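Putative fimbrial associated sortase-like protein (Corynebacterium diphtheriae, PDB 6BWE) probably acts as a class C sortase that cross-links pilin subunits into pili, this chain being the part of the membrane protein that carries its sortase domain. Local coordinates at residues E32-Y37 against L113-T118; I164-P169 against H197-R202. The protein carries 2 engineered substitutions. All coordinates share one frame; numbering follows the deposited sequence.

Contact 1: E32-Y37 against L113-T118; sequences EAARQY and LPVGGT
Ala34 points its methyl group at the 113-118 loop and meets two residues there. CB lies 3.9 Å from Leu113 CD1 and 4.0 Å from Val115 CG1. It sits between the two larger side chains.

Arg35 runs along the edge of this patch. Its CG touches Val115 CG2, and its extended chain carries the guanidinium back along the helix toward Glu32. Two waters bridge the gap to the loop. Water 1 takes Arg35 NH2 at 2.7 Å, and water 2 takes Arg35 NE at 3.0 Å. Both lie in the guanidinium plane, at its edge, and both also bond Val115 O. That carbonyl is thus gripped twice. In one of two deposited Glu32 conformers, Arg35 NH1 forms a salt bridge with Glu32 OE2 at 2.7 Å. It meets the anti lone pair of that oxygen, which lies 18° out of the guanidinium plane.

Tyr37 lies one turn after Ala34. Its CG is anti to the backbone N (chi1 170°), which brings the ring over to Leu113. Tyr37 CD2 is 3.6 Å from Leu113 CD1, and the two side chains cross at about a right angle. The buried ring also packs on Pro60 of the second subunit.

Leu113 N is further tied to Asn38 OD1. Pro114 centres an inverse gamma turn between the two contacting loop residues. Helix 24-39 packed on the loop between strands 105-107 and 123-125 is consistent with the class C sortase fold.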
ATOM      1  N   GLU A  32     -15.677  -3.472  12.555  1.00 23.71           N
ATOM      2  CA  GLU A  32     -14.782  -2.523  13.159  0.60 25.25           C
ATOM      3  C   GLU A  32     -13.327  -2.935  12.945  1.00 24.29           C
ATOM      4  O   GLU A  32     -12.483  -2.110  12.603  1.00 24.23           O
ATOM      5  CB  GLU A  32     -15.082  -2.349  14.659  0.60 27.58           C
ATOM      6  CG  GLU A  32     -16.138  -1.277  14.920  0.60 29.36           C
ATOM      7  CD  GLU A  32     -15.622   0.122  14.564  0.60 31.13           C
ATOM      8  OE1 GLU A  32     -14.717   0.636  15.284  0.60 34.51           O
ATOM      9  OE2 GLU A  32     -16.078   0.692  13.535  0.60 30.65           O
ATOM     10  N   ALA A  33     -13.042  -4.212  13.175  1.00 22.88           N
ATOM     11  CA  ALA A  33     -11.676  -4.705  12.943  1.00 22.73           C
ATOM     12  C   ALA A  33     -11.236  -4.486  11.501  1.00 21.40           C
ATOM     13  O   ALA A  33     -10.064  -4.163  11.243  1.00 21.31           O
ATOM     14  CB  ALA A  33     -11.555  -6.174  13.300  1.00 23.15           C
ATOM     15  N   ALA A  34     -12.145  -4.684  10.553  1.00 19.84           N
ATOM     16  CA  ALA A  34     -11.786  -4.479   9.136  1.00 19.78           C
ATOM     17  C   ALA A  34     -11.590  -3.012   8.770  1.00 20.89           C
ATOM     18  O   ALA A  34     -10.739  -2.677   7.927  1.00 21.72           O
ATOM     19  CB  ALA A  34     -12.832  -5.068   8.239  1.00 19.22           C
ATOM     20  N   ARG A  35     -12.381  -2.145   9.358  1.00 21.02           N
ATOM     21  CA  ARG A  35     -12.143  -0.695   9.220  1.00 23.26           C
ATOM     22  C   ARG A  35     -10.779  -0.274   9.793  1.00 22.89           C
ATOM     23  O   ARG A  35     -10.076   0.523   9.182  1.00 23.08           O
ATOM     24  CB  ARG A  35     -13.226   0.124   9.908  1.00 24.04           C
ATOM     25  CG  ARG A  35     -14.562   0.072   9.240  1.00 25.33           C
ATOM     26  CD  ARG A  35     -15.596   0.868  10.037  1.00 27.12           C
ATOM     27  NE  ARG A  35     -16.908   0.413   9.600  1.00 29.80           N
ATOM     28  CZ  ARG A  35     -17.822  -0.223  10.338  1.00 29.73           C
ATOM     29  NH1 ARG A  35     -17.639  -0.477  11.632  1.00 30.57           N
ATOM     30  NH2 ARG A  35     -18.955  -0.586   9.749  1.00 30.46           N
ATOM     31  N   GLN A  36     -10.407  -0.819  10.942  1.00 23.36           N
ATOM     32  CA  GLN A  36      -9.070  -0.592  11.507  1.00 24.06           C
ATOM     33  C   GLN A  36      -7.947  -1.102  10.550  1.00 23.21           C
ATOM     34  O   GLN A  36      -6.944  -0.389  10.289  1.00 22.82           O
ATOM     35  CB  GLN A  36      -8.944  -1.272  12.870  1.00 25.84           C
ATOM     36  CG  GLN A  36      -7.545  -1.143  13.470  1.00 28.67           C
ATOM     37  CD  GLN A  36      -7.402  -1.687  14.866  1.00 32.08           C
ATOM     38  OE1 GLN A  36      -7.125  -0.947  15.829  1.00 37.23           O
ATOM     39  NE2 GLN A  36      -7.536  -2.977  14.989  1.00 32.23           N
ATOM     40  N   TYR A  37      -8.124  -2.314  10.025  1.00 21.39           N
ATOM     41  CA  TYR A  37      -7.205  -2.871   9.034  1.00 20.88           C
ATOM     42  C   TYR A  37      -7.052  -1.881   7.863  1.00 21.06           C
ATOM     43  O   TYR A  37      -5.926  -1.534   7.467  1.00 20.22           O
ATOM     44  CB  TYR A  37      -7.644  -4.266   8.540  1.00 20.05           C
ATOM     45  CG  TYR A  37      -6.833  -4.733   7.363  1.00 19.28           C
ATOM     46  CD1 TYR A  37      -5.655  -5.414   7.531  1.00 18.93           C
ATOM     47  CD2 TYR A  37      -7.205  -4.376   6.065  1.00 18.98           C
ATOM     48  CE1 TYR A  37      -4.869  -5.773   6.450  1.00 19.25           C
ATOM     49  CE2 TYR A  37      -6.429  -4.727   4.975  1.00 18.59           C
ATOM     50  CZ  TYR A  37      -5.270  -5.417   5.154  1.00 18.89           C
ATOM     51  OH  TYR A  37      -4.519  -5.762   4.046  1.00 19.03           O
ATOM     52  N   LEU A 113     -10.343  -3.492   2.307  1.00 19.41           N
ATOM     53  CA  LEU A 113     -11.414  -4.471   2.379  1.00 19.87           C
ATOM     54  C   LEU A 113     -12.770  -3.793   2.160  1.00 20.02           C
ATOM     55  O   LEU A 113     -12.929  -2.617   2.518  1.00 20.02           O
ATOM     56  CB  LEU A 113     -11.398  -5.109   3.766  1.00 21.58           C
ATOM     57  CG  LEU A 113     -10.209  -5.986   4.124  1.00 23.12           C
ATOM     58  CD1 LEU A 113     -10.258  -6.258   5.610  1.00 25.01           C
ATOM     59  CD2 LEU A 113     -10.219  -7.277   3.321  1.00 24.09           C
ATOM     60  N   PRO A 114     -13.756  -4.514   1.567  1.00 20.34           N
ATOM     61  CA  PRO A 114     -14.954  -3.807   1.096  1.00 21.29           C
ATOM     62  C   PRO A 114     -15.997  -3.660   2.202  1.00 22.47           C
ATOM     63  O   PRO A 114     -17.031  -4.315   2.172  1.00 23.04           O
ATOM     64  CB  PRO A 114     -15.423  -4.675  -0.062  1.00 21.36           C
ATOM     65  CG  PRO A 114     -15.058  -6.058   0.352  1.00 21.34           C
ATOM     66  CD  PRO A 114     -13.664  -5.847   0.943  1.00 21.18           C
ATOM     67  N   VAL A 115     -15.674  -2.804   3.172  1.00 22.62           N
ATOM     68  CA  VAL A 115     -16.542  -2.458   4.303  1.00 22.47           C
ATOM     69  C   VAL A 115     -16.934  -0.971   4.287  1.00 23.17           C
ATOM     70  O   VAL A 115     -17.521  -0.508   5.241  1.00 23.83           O
ATOM     71  CB  VAL A 115     -15.924  -2.857   5.645  1.00 21.83           C
ATOM     72  CG1 VAL A 115     -15.832  -4.365   5.736  1.00 22.23           C
ATOM     73  CG2 VAL A 115     -14.536  -2.225   5.859  1.00 22.17           C
ATOM     74  N   GLY A 116     -16.622  -0.257   3.200  1.00 23.26           N
ATOM     75  CA  GLY A 116     -16.978   1.163   3.058  1.00 24.90           C
ATOM     76  C   GLY A 116     -16.060   2.064   3.872  1.00 25.83           C
ATOM     77  O   GLY A 116     -15.202   1.580   4.639  1.00 26.05           O
ATOM     78  N   GLY A 117     -16.219   3.371   3.678  1.00 26.05           N
ATOM     79  CA  GLY A 117     -15.447   4.377   4.384  1.00 26.93           C
ATOM     80  C   GLY A 117     -14.877   5.354   3.395  1.00 27.71           C
ATOM     81  O   GLY A 117     -14.409   4.975   2.302  1.00 27.01           O
ATOM     82  N   THR A 118     -14.887   6.620   3.748  1.00 29.39           N
ATOM     83  CA  THR A 118     -14.268   7.606   2.854  1.00 31.45           C
ATOM     84  C   THR A 118     -12.773   7.367   2.871  1.00 29.60           C
ATOM     85  O   THR A 118     -12.211   7.016   3.885  1.00 30.82           O
ATOM     86  CB  THR A 118     -14.665   9.041   3.201  1.00 34.79           C
ATOM     87  OG1 THR A 118     -14.318   9.305   4.560  1.00 38.09           O
ATOM     88  CG2 THR A 118     -16.164   9.201   3.018  1.00 36.21           C
TER
HETATM   89  O   HOH W   1     -19.492  -0.607   7.055  1.00 34.44           O
HETATM   90  O   HOH W   2     -17.033   1.808   6.984  1.00 35.18           O

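Contact 2: I164-P169 against H197-R202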
ATOM      1  N   ILE A 164     -16.004   3.749 -16.530  1.00 29.70           N
ATOM      2  CA  ILE A 164     -15.791   2.509 -17.249  1.00 30.02           C
ATOM      3  C   ILE A 164     -14.585   2.755 -18.149  1.00 30.24           C
ATOM      4  O   ILE A 164     -14.664   3.584 -19.038  1.00 30.08           O
ATOM      5  CB  ILE A 164     -17.022   2.114 -18.070  1.00 31.08           C
ATOM      6  CG1 ILE A 164     -18.200   1.804 -17.153  1.00 31.20           C
ATOM      7  CG2 ILE A 164     -16.718   0.887 -18.935  1.00 31.71           C
ATOM      8  CD1 ILE A 164     -19.521   1.608 -17.874  1.00 31.62           C
ATOM      9  N   ASN A 165     -13.472   2.066 -17.889  1.00 29.61           N
ATOM     10  CA  ASN A 165     -12.221   2.301 -18.612  1.00 31.56           C
ATOM     11  C   ASN A 165     -11.589   0.970 -19.011  1.00 32.64           C
ATOM     12  O   ASN A 165     -11.593   0.031 -18.225  1.00 31.40           O
ATOM     13  CB  ASN A 165     -11.247   3.090 -17.715  1.00 31.94           C
ATOM     14  CG  ASN A 165     -11.672   4.540 -17.515  1.00 33.42           C
ATOM     15  OD1 ASN A 165     -11.590   5.351 -18.442  1.00 34.05           O
ATOM     16  ND2 ASN A 165     -12.176   4.868 -16.313  1.00 31.81           N
ATOM     17  N   VAL A 166     -11.094   0.882 -20.241  1.00 34.24           N
ATOM     18  CA  VAL A 166     -10.299  -0.251 -20.691  1.00 35.29           C
ATOM     19  C   VAL A 166      -8.852   0.235 -20.759  1.00 36.81           C
ATOM     20  O   VAL A 166      -8.568   1.225 -21.449  1.00 36.68           O
ATOM     21  CB  VAL A 166     -10.768  -0.766 -22.051  1.00 37.32           C
ATOM     22  CG1 VAL A 166      -9.804  -1.805 -22.605  1.00 37.79           C
ATOM     23  CG2 VAL A 166     -12.191  -1.324 -21.936  1.00 37.59           C
ATOM     24  N   VAL A 167      -7.958  -0.437 -20.033  1.00 35.26           N
ATOM     25  CA  VAL A 167      -6.571  -0.004 -19.903  1.00 36.72           C
ATOM     26  C   VAL A 167      -5.605  -1.164 -20.107  1.00 37.47           C
ATOM     27  O   VAL A 167      -5.997  -2.341 -20.012  1.00 36.84           O
ATOM     28  CB  VAL A 167      -6.309   0.674 -18.527  1.00 36.10           C
ATOM     29  CG1 VAL A 167      -7.158   1.926 -18.372  1.00 36.81           C
ATOM     30  CG2 VAL A 167      -6.512  -0.295 -17.367  1.00 35.68           C
ATOM     31  N   LEU A 168      -4.335  -0.837 -20.356  1.00 39.12           N
ATOM     32  CA  LEU A 168      -3.287  -1.854 -20.347  1.00 40.70           C
ATOM     33  C   LEU A 168      -3.078  -2.344 -18.935  1.00 40.46           C
ATOM     34  O   LEU A 168      -3.307  -1.592 -18.000  1.00 40.92           O
ATOM     35  CB  LEU A 168      -1.973  -1.327 -20.945  1.00 42.46           C
ATOM     36  CG  LEU A 168      -2.038  -1.009 -22.439  1.00 43.75           C
ATOM     37  CD1 LEU A 168      -0.743  -0.349 -22.909  1.00 45.59           C
ATOM     38  CD2 LEU A 168      -2.302  -2.271 -23.256  1.00 43.54           C
ATOM     39  N   PRO A 169      -2.629  -3.603 -18.760  1.00 43.21           N
ATOM     40  CA  PRO A 169      -2.579  -4.190 -17.423  1.00 43.52           C
ATOM     41  C   PRO A 169      -1.650  -3.473 -16.449  1.00 45.71           C
ATOM     42  O   PRO A 169      -1.904  -3.490 -15.246  1.00 46.28           O
ATOM     43  CB  PRO A 169      -2.120  -5.628 -17.683  1.00 43.05           C
ATOM     44  CG  PRO A 169      -2.501  -5.882 -19.094  1.00 43.64           C
ATOM     45  CD  PRO A 169      -2.189  -4.583 -19.768  1.00 43.75           C
ATOM     46  N   HIS A 197      -5.638  -6.625 -21.902  1.00 37.36           N
ATOM     47  CA  HIS A 197      -6.118  -5.365 -21.329  1.00 34.82           C
ATOM     48  C   HIS A 197      -6.936  -5.678 -20.076  1.00 31.37           C
ATOM     49  O   HIS A 197      -7.272  -6.848 -19.799  1.00 29.31           O
ATOM     50  CB  HIS A 197      -6.988  -4.595 -22.330  1.00 37.57           C
ATOM     51  CG  HIS A 197      -6.227  -4.004 -23.477  1.00 40.24           C
ATOM     52  ND1 HIS A 197      -5.741  -4.763 -24.519  1.00 42.37           N
ATOM     53  CD2 HIS A 197      -5.896  -2.723 -23.758  1.00 42.02           C
ATOM     54  CE1 HIS A 197      -5.122  -3.976 -25.383  1.00 42.44           C
ATOM     55  NE2 HIS A 197      -5.202  -2.733 -24.944  1.00 42.90           N
ATOM     56  N   ARG A 198      -7.271  -4.632 -19.340  1.00 29.95           N
ATOM     57  CA  ARG A 198      -8.162  -4.728 -18.195  1.00 29.73           C
ATOM     58  C   ARG A 198      -9.335  -3.788 -18.368  1.00 28.00           C
ATOM     59  O   ARG A 198      -9.167  -2.637 -18.792  1.00 27.99           O
ATOM     60  CB  ARG A 198      -7.431  -4.399 -16.880  1.00 30.21           C
ATOM     61  CG  ARG A 198      -6.313  -5.363 -16.537  1.00 32.28           C
ATOM     62  CD  ARG A 198      -6.852  -6.760 -16.246  1.00 34.07           C
ATOM     63  NE  ARG A 198      -5.789  -7.725 -15.981  1.00 35.44           N
ATOM     64  CZ  ARG A 198      -5.203  -8.519 -16.885  1.00 37.15           C
ATOM     65  NH1 ARG A 198      -5.536  -8.504 -18.185  1.00 37.80           N
ATOM     66  NH2 ARG A 198      -4.248  -9.346 -16.483  1.00 38.68           N
ATOM     67  N   LEU A 199     -10.524  -4.296 -18.059  1.00 26.18           N
ATOM     68  CA  LEU A 199     -11.723  -3.487 -17.891  1.00 25.15           C
ATOM     69  C   LEU A 199     -11.870  -3.107 -16.419  1.00 25.94           C
ATOM     70  O   LEU A 199     -11.852  -4.008 -15.557  1.00 24.09           O
ATOM     71  CB  LEU A 199     -12.939  -4.241 -18.388  1.00 25.35           C
ATOM     72  CG  LEU A 199     -14.297  -3.602 -18.103  1.00 25.36           C
ATOM     73  CD1 LEU A 199     -14.462  -2.310 -18.895  1.00 26.64           C
ATOM     74  CD2 LEU A 199     -15.399  -4.601 -18.410  1.00 25.76           C
ATOM     75  N   LEU A 200     -11.996  -1.800 -16.143  1.00 25.31           N
ATOM     76  CA  LEU A 200     -12.124  -1.247 -14.787  1.00 25.68           C
ATOM     77  C   LEU A 200     -13.451  -0.525 -14.733  1.00 26.17           C
ATOM     78  O   LEU A 200     -13.681   0.437 -15.502  1.00 27.64           O
ATOM     79  CB  LEU A 200     -11.003  -0.242 -14.435  1.00 26.72           C
ATOM     80  CG  LEU A 200      -9.639  -0.758 -13.951  1.00 27.80           C
ATOM     81  CD1 LEU A 200      -9.039  -1.773 -14.899  1.00 27.83           C
ATOM     82  CD2 LEU A 200      -8.662   0.391 -13.744  1.00 28.77           C
ATOM     83  N   VAL A 201     -14.307  -0.968 -13.805  1.00 24.51           N
ATOM     84  CA  VAL A 201     -15.612  -0.405 -13.622  1.00 24.47           C
ATOM     85  C   VAL A 201     -15.595   0.186 -12.209  1.00 24.27           C
ATOM     86  O   VAL A 201     -15.508  -0.570 -11.223  1.00 23.13           O
ATOM     87  CB  VAL A 201     -16.727  -1.465 -13.753  1.00 24.03           C
ATOM     88  CG1 VAL A 201     -18.089  -0.889 -13.346  1.00 24.49           C
ATOM     89  CG2 VAL A 201     -16.850  -1.956 -15.181  1.00 24.54           C
ATOM     90  N   ARG A 202     -15.633   1.514 -12.129  1.00 23.50           N
ATOM     91  CA  ARG A 202     -15.531   2.229 -10.874  1.00 23.69           C
ATOM     92  C   ARG A 202     -16.907   2.701 -10.427  1.00 23.44           C
ATOM     93  O   ARG A 202     -17.757   3.117 -11.267  1.00 22.70           O
ATOM     94  CB  ARG A 202     -14.587   3.425 -11.036  1.00 25.48           C
ATOM     95  CG  ARG A 202     -14.129   4.043  -9.725  1.00 26.44           C
ATOM     96  CD  ARG A 202     -13.243   5.267  -9.920  1.00 27.83           C
ATOM     97  NE  ARG A 202     -14.050   6.392 -10.441  1.00 29.69           N
ATOM     98  CZ  ARG A 202     -13.573   7.453 -11.092  1.00 31.69           C
ATOM     99  NH1 ARG A 202     -12.270   7.615 -11.312  1.00 33.10           N
ATOM    100  NH2 ARG A 202     -14.429   8.378 -11.532  1.00 32.68           N
TER
HETATM  101  O   HOH W   3     -12.494   2.949 -14.269  1.00 31.77           O
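Leu200 O is held twice by Asn165, directly by its backbone N and through water 3 by its side-chain ND2. Asn165 N donates to Leu200 O at 2.9 Å, in the carbonyl plane. Water 3 donates to Leu200 O at 3.0 Å and accepts from Asn165 ND2. The CA-H of Ile164 adds a weaker contact to the same oxygen.

Leu200 N returns a bond to Asn165 O, completing one hydrogen-bonded antiparallel pair. Val167 and Arg198 form the next. Its shorter bond, Arg198 N to Val167 O, is 2.7 Å and nearly straight, with an angle of 170° at the hydrogen.

On one face of the ladder, Leu199 CD1 is touched by Ile164 CG2 and Val166 CG2. On the other, Val167 CG2 meets Leu200 CD1 at 3.8 Å, and the two side chains cross at about a right angle.

Beyond the strand, Leu168 CD2 lies over one face of the His197 ring, 3.4 Å from NE2. Asn195 O accepts from His197 ND1 and steadies the ring. The bend of Arg198 at chi2 (-66°) brings its guanidinium under Pro169, whose CB stands 4.3 Å above its plane, over its centre. Arg198 NH1 donates to His197 O at 2.9 Å, from above the carbonyl plane, and also bonds Ser196 OG.

The Arg198 side chain comes to about 7 Å from that of His127, a predicted active-site residue. Sortases carry a conserved arginine on the strand after their cysteine, and Arg198 fits that place. Pro169 over one face and the two bonds at NH1 would hold the guanidinium in a set orientation near the probable active site.

From the N terminus, helix 24-39 comes first. Contact 1 ties it to the loop between strands 105-107 and 123-125. The loop it closes spans 75 residues and holds helices 59-66 and 98-103 and the strands 77-83, 88-94 and 105-107. The chain then passes His127 and reaches strand 155-167. Contact 2 pairs the end of that strand with the start of strand 198-206. It closes a shorter loop, which contains strand 183-187 and Cys189, the predicted acyl-thioester residue. The two contacts follow in series and neither nest nor cross. The centres of contact 1 and contact 2 lie about 25 Å apart. Contact 1 joins the N-terminal helix to that loop beside the sheet; contact 2 lies within the sheet.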